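Local coordinates for Nadp(h)-dependent ketose reductase (PDB 1E3J), which probably reduces fructose and related ketoses with NADP(H), as a zinc-containing member of the alcohol dehydrogenase family, at residues C41-D44 with V45-E49; D122-A126 with R127-H131; V130-A133 with D134-H137. All coordinates share one frame; numbering follows the deposited sequence.

Overall arrangement
All three contacts are local, each joining consecutive pieces of chain, so none closes a long loop and none crosses another. Contact 1 comes first: after strand 30-40 the chain reaches zinc ligand Cys-41 and starts helix 42-50. Much further along, contact 2 brings a loop into strand 128-132, and contact 3 leaves that strand by a tight turn into strand 136-138. Contacts 2 and 3 share Val-130 and His-131, and their centres lie about 12 Å apart. Strand 128-132 pairs with strand 30-40, whereas 136-138 pairs with 87-90, so contacts 2 and 3 join strands of one mixed sheet. Contact 1 stays separate, its nearest atoms about 7 Å from contact 2.

Contact 1: C41-D44 with V45-E49; sequences CGSD and VHYYE. With ZN (zinc ion), chain C.
Cys-41 and Val-45 join across the first turn of helix 42-50, whose start is a capping box that also holds a zinc ligand. Val-45 N bonds Cys-41 O at 3.1 Å. One residue on, His-46 N reaches Gly-42 O at 2.7 Å; the Tyr-47 to Ser-43 and Tyr-48 to Asp-44 bonds continue the ladder.

The box itself runs both ways. Asp-44 folds back beside its own amide nitrogen, and its OD2 takes the Cys-41 N-H at 3.2 Å on the anti side of the carboxylate. The Asp-44 side chain also touches His-66. In return Cys-41 SG accepts a weak bond from Ser-43 N. For this the sulfur sits between backbone N and carbonyl carbon, chi1 80°, a rotation that also turns it to the metal.

Val-45 straddles the cap: CB lies against Gly-42 O, while CG2 rests 3.5 Å from Cys-41 O. Val-45 also packs on Ala-335 and Arg-336 of helix 328-337. Tyr-47 swings back along the helix, CG anti to its carbonyl carbon (chi1 -86°), so that CD2 comes within 3.1 Å of Ser-43 O, obliquely to the ring. Asp-44 CA meets the ring at its edge. Ser-43 OG reaches the same side of the tyrosine, 3.7 Å from CE2.

In this family such a zinc is generally the catalytic one. The Asp-44 carboxylate and the weak Ser-43 N bond are consistent with holding the cysteine in place; it binds the metal together with His-66 and Glu-67. Cys-41 SG lies 2.4 Å from the zinc ion, and a water oxygen completes the modelled ligands at 2.1 Å from the metal.

Contact 2: D122-A126 with R127-H131; sequences DGNLA and RYYVH
Asn-124 and Tyr-129 draw their CA atoms to 5.9 Å because the backbone between them doubles back. Leu-125 is the centre of an inverse gamma turn, which the weak bond from Ala-126 N to Asn-124 O (2.9 Å) closes. Beyond it Ala-126 is extended, Arg-127 bends the chain again, and strand 128-132 of the mixed sheet begins. No hydrogen bond links 122-126 to 127-131; side chains make the contact.

Its centre is a CH-pi interaction. Asn-124 CB stands over the middle of the Tyr-129 ring, 3.5 Å from the centroid and only 13° off the ring normal. Tyr-129 is brought beneath by setting CG anti to its backbone N (chi1 178°), which carries the phenol back alongside the incoming loop. Val-90, Cys-116 and Met-35 also pack against this tyrosine.

At the turn Ala-126 CB tucks in 3.6 Å from Tyr-128 O. The flanking charged side chains have partners beyond the two segments: Asp-122 accepts from Val-63 N and forms a salt bridge with Arg-21, while Arg-127, its chain bent at chi2, pairs with Glu-326 and also bonds Cys-349 O. Leu-125 is hydrogen-bonded through its backbone to Ala-8 and Ile-64. Gly-123 O approaches the tyrosine obliquely, 3.7 Å from Tyr-129 CE1.

Contact 3: V130-A133 with D134-H137; sequences VHAA and DFCH
Phe-135 N and Ala-132 O form the first bond (3.0 Å) of a single 3-10 turn that takes the chain from strand 128-132 into strand 136-138. Cys-136 N repeats it on Ala-133 O at 3.2 Å, so two successive bonds each span three residues.

His-131 faces the turn with its ring edge. CD2 lies 3.7 Å from Phe-135 O and 3.9 Å from Cys-136 SG, both near the ring plane; the imidazole NE2, 3.8 Å from Phe-135 CB, bonds Glu-91 O. Cys-136 SG gets there by turning anti to its own carbonyl carbon (chi1 -73°), which also leaves it against Ala-132 O.

Next in the turn, Asp-134 turns its carboxylate back toward Ala-132, with CG between backbone N and carbonyl carbon (chi1 60°), and forms a salt bridge with Arg-97. Phe-135 meets Tyr-107 edge-to-face. Arg-97 and Tyr-107 fall, in sequence, between the cysteines Cys-96, Cys-99, Cys-102 and Cys-110 that bind the second zinc, and the Phe-135 side chain lies about 10 Å from a zinc ion. The second subunit reaches in as well: its Lys-103 bonds Asp-134 O and makes a cation-pi contact with Phe-135. Within the turn, Asp-134 OD1 lies 3.4 Å from Ala-132 CB.

Contact 1: C41-D44 with V45-E49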
ATOM      1  N   CYS A  41       5.512  32.429  -7.675  1.00 48.09           N
ATOM      2  CA  CYS A  41       5.274  32.078  -6.285  1.00 50.10           C
ATOM      3  C   CYS A  41       6.392  32.572  -5.389  1.00 50.57           C
ATOM      4  O   CYS A  41       7.340  33.218  -5.848  1.00 49.18           O
ATOM      5  CB  CYS A  41       5.092  30.558  -6.148  1.00 51.23           C
ATOM      6  SG  CYS A  41       6.624  29.586  -6.135  1.00 56.78           S
ATOM      7  N   GLY A  42       6.282  32.254  -4.103  1.00 52.51           N
ATOM      8  CA  GLY A  42       7.284  32.699  -3.141  1.00 53.02           C
ATOM      9  C   GLY A  42       8.688  32.283  -3.527  1.00 52.24           C
ATOM     10  O   GLY A  42       9.666  33.012  -3.314  1.00 51.64           O
ATOM     11  N   SER A  43       8.787  31.101  -4.121  1.00 52.44           N
ATOM     12  CA  SER A  43      10.075  30.587  -4.545  1.00 52.44           C
ATOM     13  C   SER A  43      10.740  31.509  -5.563  1.00 51.62           C
ATOM     14  O   SER A  43      11.937  31.755  -5.470  1.00 52.14           O
ATOM     15  CB  SER A  43       9.906  29.178  -5.102  1.00 52.98           C
ATOM     16  OG  SER A  43      11.107  28.757  -5.708  1.00 58.03           O
ATOM     17  N   ASP A  44       9.983  32.017  -6.536  1.00 52.09           N
ATOM     18  CA  ASP A  44      10.572  32.951  -7.518  1.00 53.67           C
ATOM     19  C   ASP A  44      10.962  34.235  -6.773  1.00 53.28           C
ATOM     20  O   ASP A  44      12.060  34.767  -6.930  1.00 52.67           O
ATOM     21  CB  ASP A  44       9.580  33.352  -8.624  1.00 54.10           C
ATOM     22  CG  ASP A  44       9.225  32.202  -9.565  1.00 56.46           C
ATOM     23  OD1 ASP A  44      10.142  31.604 -10.221  1.00 58.36           O
ATOM     24  OD2 ASP A  44       8.008  31.916  -9.659  1.00 55.39           O
ATOM     25  N   VAL A  45      10.045  34.731  -5.958  1.00 53.51           N
ATOM     26  CA  VAL A  45      10.306  35.947  -5.198  1.00 54.74           C
ATOM     27  C   VAL A  45      11.576  35.819  -4.359  1.00 54.60           C
ATOM     28  O   VAL A  45      12.394  36.727  -4.321  1.00 54.94           O
ATOM     29  CB  VAL A  45       9.120  36.274  -4.258  1.00 55.05           C
ATOM     30  CG1 VAL A  45       9.478  37.461  -3.356  1.00 55.58           C
ATOM     31  CG2 VAL A  45       7.875  36.586  -5.087  1.00 53.45           C
ATOM     32  N   HIS A  46      11.738  34.683  -3.701  1.00 55.27           N
ATOM     33  CA  HIS A  46      12.891  34.459  -2.854  1.00 57.30           C
ATOM     34  C   HIS A  46      14.182  34.454  -3.670  1.00 58.30           C
ATOM     35  O   HIS A  46      15.210  34.984  -3.235  1.00 57.78           O
ATOM     36  CB  HIS A  46      12.715  33.155  -2.089  1.00 58.46           C
ATOM     37  CG  HIS A  46      13.683  32.977  -0.970  1.00 61.62           C
ATOM     38  ND1 HIS A  46      15.031  32.764  -1.176  1.00 62.78           N
ATOM     39  CD2 HIS A  46      13.499  32.963   0.373  1.00 63.49           C
ATOM     40  CE1 HIS A  46      15.636  32.622  -0.008  1.00 62.77           C
ATOM     41  NE2 HIS A  46      14.729  32.741   0.949  1.00 63.10           N
ATOM     42  N   TYR A  47      14.152  33.864  -4.853  1.00 58.50           N
ATOM     43  CA  TYR A  47      15.356  33.880  -5.673  1.00 60.43           C
ATOM     44  C   TYR A  47      15.686  35.339  -5.993  1.00 63.16           C
ATOM     45  O   TYR A  47      16.846  35.760  -5.980  1.00 62.27           O
ATOM     46  CB  TYR A  47      15.125  33.089  -6.962  1.00 58.99           C
ATOM     47  CG  TYR A  47      15.401  31.617  -6.789  1.00 58.81           C
ATOM     48  CD1 TYR A  47      16.680  31.180  -6.433  1.00 58.75           C
ATOM     49  CD2 TYR A  47      14.393  30.663  -6.941  1.00 57.68           C
ATOM     50  CE1 TYR A  47      16.962  29.830  -6.231  1.00 57.87           C
ATOM     51  CE2 TYR A  47      14.663  29.291  -6.738  1.00 58.13           C
ATOM     52  CZ  TYR A  47      15.960  28.894  -6.377  1.00 58.34           C
ATOM     53  OH  TYR A  47      16.264  27.581  -6.095  1.00 57.17           O
ATOM     54  N   TYR A  48      14.628  36.099  -6.260  1.00 66.21           N
ATOM     55  CA  TYR A  48      14.696  37.513  -6.601  1.00 70.52           C
ATOM     56  C   TYR A  48      15.301  38.410  -5.511  1.00 71.52           C
ATOM     57  O   TYR A  48      16.177  39.223  -5.787  1.00 70.65           O
ATOM     58  CB  TYR A  48      13.279  37.977  -6.957  1.00 72.73           C
ATOM     59  CG  TYR A  48      13.105  39.458  -7.155  1.00 76.24           C
ATOM     60  CD1 TYR A  48      13.982  40.188  -7.960  1.00 77.79           C
ATOM     61  CD2 TYR A  48      12.022  40.122  -6.582  1.00 77.57           C
ATOM     62  CE1 TYR A  48      13.776  41.551  -8.194  1.00 79.73           C
ATOM     63  CE2 TYR A  48      11.807  41.478  -6.803  1.00 79.44           C
ATOM     64  CZ  TYR A  48      12.682  42.188  -7.610  1.00 80.05           C
ATOM     65  OH  TYR A  48      12.446  43.524  -7.841  1.00 81.22           O
ATOM     66  N   GLU A  49      14.831  38.257  -4.282  1.00 73.52           N
ATOM     67  CA  GLU A  49      15.329  39.060  -3.172  1.00 76.89           C
ATOM     68  C   GLU A  49      16.738  38.676  -2.707  1.00 78.55           C
ATOM     69  O   GLU A  49      17.625  39.536  -2.575  1.00 79.55           O
ATOM     70  CB  GLU A  49      14.387  38.953  -1.966  1.00 77.97           C
ATOM     71  CG  GLU A  49      12.959  39.414  -2.203  1.00 80.45           C
ATOM     72  CD  GLU A  49      12.219  39.682  -0.892  1.00 82.36           C
ATOM     73  OE1 GLU A  49      12.634  40.607  -0.157  1.00 83.30           O
ATOM     74  OE2 GLU A  49      11.231  38.972  -0.591  1.00 82.83           O
TER
HETATM   75 ZN    ZN C 902       5.926  28.112  -7.949  1.00 71.69          ZN
HETATM   76  O   HOH W   1       5.209  26.307  -7.048  1.00 66.89           O

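Contact 2: D122-A126 with R127-H131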
ATOM      1  N   ASP A 122      17.319  27.344 -16.690  1.00 51.15           N
ATOM      2  CA  ASP A 122      16.466  28.443 -17.151  1.00 49.78           C
ATOM      3  C   ASP A 122      14.976  28.118 -17.108  1.00 48.32           C
ATOM      4  O   ASP A 122      14.561  27.013 -17.454  1.00 46.94           O
ATOM      5  CB  ASP A 122      16.815  28.860 -18.598  1.00 50.51           C
ATOM      6  CG  ASP A 122      18.044  29.791 -18.694  1.00 53.20           C
ATOM      7  OD1 ASP A 122      18.469  30.404 -17.678  1.00 55.07           O
ATOM      8  OD2 ASP A 122      18.575  29.927 -19.819  1.00 54.25           O
ATOM      9  N   GLY A 123      14.193  29.125 -16.722  1.00 44.73           N
ATOM     10  CA  GLY A 123      12.758  29.007 -16.628  1.00 41.13           C
ATOM     11  C   GLY A 123      12.035  29.394 -17.893  1.00 39.96           C
ATOM     12  O   GLY A 123      12.619  29.523 -18.951  1.00 39.20           O
ATOM     13  N   ASN A 124      10.739  29.616 -17.802  1.00 40.48           N
ATOM     14  CA  ASN A 124      10.014  29.907 -19.026  1.00 40.24           C
ATOM     15  C   ASN A 124       9.262  31.254 -19.051  1.00 39.60           C
ATOM     16  O   ASN A 124       8.236  31.363 -19.735  1.00 37.63           O
ATOM     17  CB  ASN A 124       9.041  28.746 -19.278  1.00 41.42           C
ATOM     18  CG  ASN A 124       8.307  28.336 -18.006  1.00 43.70           C
ATOM     19  OD1 ASN A 124       7.987  29.200 -17.168  1.00 44.06           O
ATOM     20  ND2 ASN A 124       8.033  27.023 -17.849  1.00 39.80           N
ATOM     21  N   LEU A 125       9.724  32.250 -18.288  1.00 37.58           N
ATOM     22  CA  LEU A 125       9.058  33.548 -18.303  1.00 39.11           C
ATOM     23  C   LEU A 125       9.780  34.226 -19.443  1.00 38.72           C
ATOM     24  O   LEU A 125      10.731  34.941 -19.230  1.00 40.25           O
ATOM     25  CB  LEU A 125       9.262  34.317 -16.987  1.00 40.26           C
ATOM     26  CG  LEU A 125       8.592  35.711 -16.932  1.00 41.45           C
ATOM     27  CD1 LEU A 125       7.076  35.575 -17.142  1.00 38.58           C
ATOM     28  CD2 LEU A 125       8.880  36.397 -15.598  1.00 41.49           C
ATOM     29  N   ALA A 126       9.346  33.911 -20.657  1.00 38.02           N
ATOM     30  CA  ALA A 126       9.931  34.397 -21.895  1.00 39.67           C
ATOM     31  C   ALA A 126       8.829  34.202 -22.932  1.00 40.94           C
ATOM     32  O   ALA A 126       7.800  33.590 -22.619  1.00 40.58           O
ATOM     33  CB  ALA A 126      11.136  33.550 -22.270  1.00 38.50           C
ATOM     34  N   ARG A 127       9.045  34.688 -24.151  1.00 40.81           N
ATOM     35  CA  ARG A 127       8.020  34.578 -25.193  1.00 42.96           C
ATOM     36  C   ARG A 127       8.017  33.184 -25.758  1.00 41.41           C
ATOM     37  O   ARG A 127       6.981  32.669 -26.163  1.00 39.87           O
ATOM     38  CB  ARG A 127       8.285  35.541 -26.374  1.00 45.03           C
ATOM     39  CG  ARG A 127       8.382  37.018 -26.031  1.00 47.32           C
ATOM     40  CD  ARG A 127       7.023  37.753 -26.021  1.00 50.32           C
ATOM     41  NE  ARG A 127       7.228  39.206 -25.861  1.00 52.48           N
ATOM     42  CZ  ARG A 127       6.405  40.011 -25.194  1.00 53.76           C
ATOM     43  NH1 ARG A 127       5.304  39.524 -24.628  1.00 53.70           N
ATOM     44  NH2 ARG A 127       6.702  41.296 -25.047  1.00 54.37           N
ATOM     45  N   TYR A 128       9.208  32.617 -25.845  1.00 40.95           N
ATOM     46  CA  TYR A 128       9.380  31.286 -26.378  1.00 44.55           C
ATOM     47  C   TYR A 128      10.151  30.404 -25.432  1.00 43.86           C
ATOM     48  O   TYR A 128      11.045  30.866 -24.718  1.00 45.51           O
ATOM     49  CB  TYR A 128      10.095  31.322 -27.717  1.00 44.81           C
ATOM     50  CG  TYR A 128       9.238  31.878 -28.796  1.00 49.82           C
ATOM     51  CD1 TYR A 128       8.340  31.060 -29.484  1.00 50.82           C
ATOM     52  CD2 TYR A 128       9.261  33.240 -29.103  1.00 50.66           C
ATOM     53  CE1 TYR A 128       7.482  31.589 -30.450  1.00 53.40           C
ATOM     54  CE2 TYR A 128       8.399  33.774 -30.072  1.00 52.82           C
ATOM     55  CZ  TYR A 128       7.517  32.949 -30.741  1.00 52.82           C
ATOM     56  OH  TYR A 128       6.676  33.475 -31.705  1.00 54.86           O
ATOM     57  N   TYR A 129       9.824  29.118 -25.473  1.00 43.12           N
ATOM     58  CA  TYR A 129      10.458  28.142 -24.593  1.00 42.04           C
ATOM     59  C   TYR A 129      10.381  26.760 -25.206  1.00 39.95           C
ATOM     60  O   TYR A 129       9.398  26.398 -25.854  1.00 42.02           O
ATOM     61  CB  TYR A 129       9.728  28.184 -23.243  1.00 43.02           C
ATOM     62  CG  TYR A 129      10.210  27.216 -22.204  1.00 42.95           C
ATOM     63  CD1 TYR A 129      11.490  27.322 -21.656  1.00 40.83           C
ATOM     64  CD2 TYR A 129       9.378  26.163 -21.782  1.00 44.56           C
ATOM     65  CE1 TYR A 129      11.938  26.397 -20.713  1.00 43.35           C
ATOM     66  CE2 TYR A 129       9.810  25.230 -20.840  1.00 43.58           C
ATOM     67  CZ  TYR A 129      11.080  25.345 -20.313  1.00 44.95           C
ATOM     68  OH  TYR A 129      11.494  24.405 -19.404  1.00 45.44           O
ATOM     69  N   VAL A 130      11.426  25.990 -25.012  1.00 41.06           N
ATOM     70  CA  VAL A 130      11.492  24.616 -25.522  1.00 41.99           C
ATOM     71  C   VAL A 130      11.382  23.677 -24.288  1.00 42.05           C
ATOM     72  O   VAL A 130      11.962  23.977 -23.251  1.00 40.92           O
ATOM     73  CB  VAL A 130      12.822  24.443 -26.291  1.00 43.45           C
ATOM     74  CG1 VAL A 130      13.604  23.232 -25.802  1.00 45.50           C
ATOM     75  CG2 VAL A 130      12.517  24.374 -27.812  1.00 43.46           C
ATOM     76  N   HIS A 131      10.646  22.567 -24.389  1.00 41.71           N
ATOM     77  CA  HIS A 131      10.473  21.661 -23.232  1.00 39.93           C
ATOM     78  C   HIS A 131      10.224  20.227 -23.702  1.00 39.34           C
ATOM     79  O   HIS A 131       9.655  20.021 -24.780  1.00 36.99           O
ATOM     80  CB  HIS A 131       9.258  22.149 -22.400  1.00 38.36           C
ATOM     81  CG  HIS A 131       9.234  21.656 -20.984  1.00 39.04           C
ATOM     82  ND1 HIS A 131      10.260  21.890 -20.094  1.00 41.45           N
ATOM     83  CD2 HIS A 131       8.288  20.967 -20.296  1.00 37.34           C
ATOM     84  CE1 HIS A 131       9.953  21.374 -18.919  1.00 36.63           C
ATOM     85  NE2 HIS A 131       8.762  20.809 -19.017  1.00 38.93           N
TER

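Contact 3: V130-A133 with D134-H137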
ATOM      1  N   VAL A 130      11.426  25.990 -25.012  1.00 41.06           N
ATOM      2  CA  VAL A 130      11.492  24.616 -25.522  1.00 41.99           C
ATOM      3  C   VAL A 130      11.382  23.677 -24.288  1.00 42.05           C
ATOM      4  O   VAL A 130      11.962  23.977 -23.251  1.00 40.92           O
ATOM      5  CB  VAL A 130      12.822  24.443 -26.291  1.00 43.45           C
ATOM      6  CG1 VAL A 130      13.604  23.232 -25.802  1.00 45.50           C
ATOM      7  CG2 VAL A 130      12.517  24.374 -27.812  1.00 43.46           C
ATOM      8  N   HIS A 131      10.646  22.567 -24.389  1.00 41.71           N
ATOM      9  CA  HIS A 131      10.473  21.661 -23.232  1.00 39.93           C
ATOM     10  C   HIS A 131      10.224  20.227 -23.702  1.00 39.34           C
ATOM     11  O   HIS A 131       9.655  20.021 -24.780  1.00 36.99           O
ATOM     12  CB  HIS A 131       9.258  22.149 -22.400  1.00 38.36           C
ATOM     13  CG  HIS A 131       9.234  21.656 -20.984  1.00 39.04           C
ATOM     14  ND1 HIS A 131      10.260  21.890 -20.094  1.00 41.45           N
ATOM     15  CD2 HIS A 131       8.288  20.967 -20.296  1.00 37.34           C
ATOM     16  CE1 HIS A 131       9.953  21.374 -18.919  1.00 36.63           C
ATOM     17  NE2 HIS A 131       8.762  20.809 -19.017  1.00 38.93           N
ATOM     18  N   ALA A 132      10.626  19.243 -22.891  1.00 39.64           N
ATOM     19  CA  ALA A 132      10.413  17.817 -23.239  1.00 40.00           C
ATOM     20  C   ALA A 132       8.935  17.618 -23.490  1.00 39.47           C
ATOM     21  O   ALA A 132       8.103  18.029 -22.682  1.00 40.59           O
ATOM     22  CB  ALA A 132      10.872  16.904 -22.097  1.00 38.91           C
ATOM     23  N   ALA A 133       8.609  16.995 -24.610  1.00 38.74           N
ATOM     24  CA  ALA A 133       7.230  16.781 -25.015  1.00 37.93           C
ATOM     25  C   ALA A 133       6.394  15.970 -24.065  1.00 40.17           C
ATOM     26  O   ALA A 133       5.187  16.215 -23.929  1.00 38.72           O
ATOM     27  CB  ALA A 133       7.192  16.119 -26.381  1.00 39.37           C
ATOM     28  N   ASP A 134       7.005  14.987 -23.415  1.00 40.33           N
ATOM     29  CA  ASP A 134       6.218  14.170 -22.514  1.00 42.77           C
ATOM     30  C   ASP A 134       5.851  14.929 -21.226  1.00 43.17           C
ATOM     31  O   ASP A 134       5.109  14.405 -20.382  1.00 42.09           O
ATOM     32  CB  ASP A 134       6.968  12.867 -22.184  1.00 42.79           C
ATOM     33  CG  ASP A 134       8.289  13.114 -21.527  1.00 44.63           C
ATOM     34  OD1 ASP A 134       9.038  13.995 -22.001  1.00 47.58           O
ATOM     35  OD2 ASP A 134       8.594  12.421 -20.545  1.00 47.89           O
ATOM     36  N   PHE A 135       6.384  16.141 -21.051  1.00 42.57           N
ATOM     37  CA  PHE A 135       6.041  16.902 -19.854  1.00 41.38           C
ATOM     38  C   PHE A 135       5.227  18.121 -20.214  1.00 41.04           C
ATOM     39  O   PHE A 135       5.220  19.106 -19.497  1.00 42.53           O
ATOM     40  CB  PHE A 135       7.285  17.294 -19.047  1.00 39.70           C
ATOM     41  CG  PHE A 135       7.845  16.161 -18.216  1.00 39.94           C
ATOM     42  CD1 PHE A 135       8.563  15.111 -18.819  1.00 39.68           C
ATOM     43  CD2 PHE A 135       7.617  16.112 -16.842  1.00 39.15           C
ATOM     44  CE1 PHE A 135       9.041  14.019 -18.066  1.00 39.80           C
ATOM     45  CE2 PHE A 135       8.088  15.025 -16.060  1.00 39.93           C
ATOM     46  CZ  PHE A 135       8.804  13.973 -16.673  1.00 41.43           C
ATOM     47  N   CYS A 136       4.538  18.052 -21.342  1.00 41.35           N
ATOM     48  CA  CYS A 136       3.668  19.130 -21.767  1.00 41.93           C
ATOM     49  C   CYS A 136       2.333  18.424 -21.894  1.00 43.50           C
ATOM     50  O   CYS A 136       2.181  17.560 -22.740  1.00 45.84           O
ATOM     51  CB  CYS A 136       4.089  19.684 -23.127  1.00 39.74           C
ATOM     52  SG  CYS A 136       5.602  20.682 -23.125  1.00 43.26           S
ATOM     53  N   HIS A 137       1.359  18.815 -21.078  1.00 42.85           N
ATOM     54  CA  HIS A 137       0.054  18.187 -21.071  1.00 42.77           C
ATOM     55  C   HIS A 137      -0.978  18.953 -21.916  1.00 44.89           C
ATOM     56  O   HIS A 137      -1.358  20.098 -21.622  1.00 44.62           O
ATOM     57  CB  HIS A 137      -0.385  18.065 -19.613  1.00 41.98           C
ATOM     58  CG  HIS A 137       0.655  17.436 -18.734  1.00 42.49           C
ATOM     59  ND1 HIS A 137       0.666  16.086 -18.437  1.00 43.90           N
ATOM     60  CD2 HIS A 137       1.768  17.952 -18.157  1.00 39.91           C
ATOM     61  CE1 HIS A 137       1.741  15.798 -17.720  1.00 42.88           C
ATOM     62  NE2 HIS A 137       2.426  16.914 -17.534  1.00 43.87           N
TER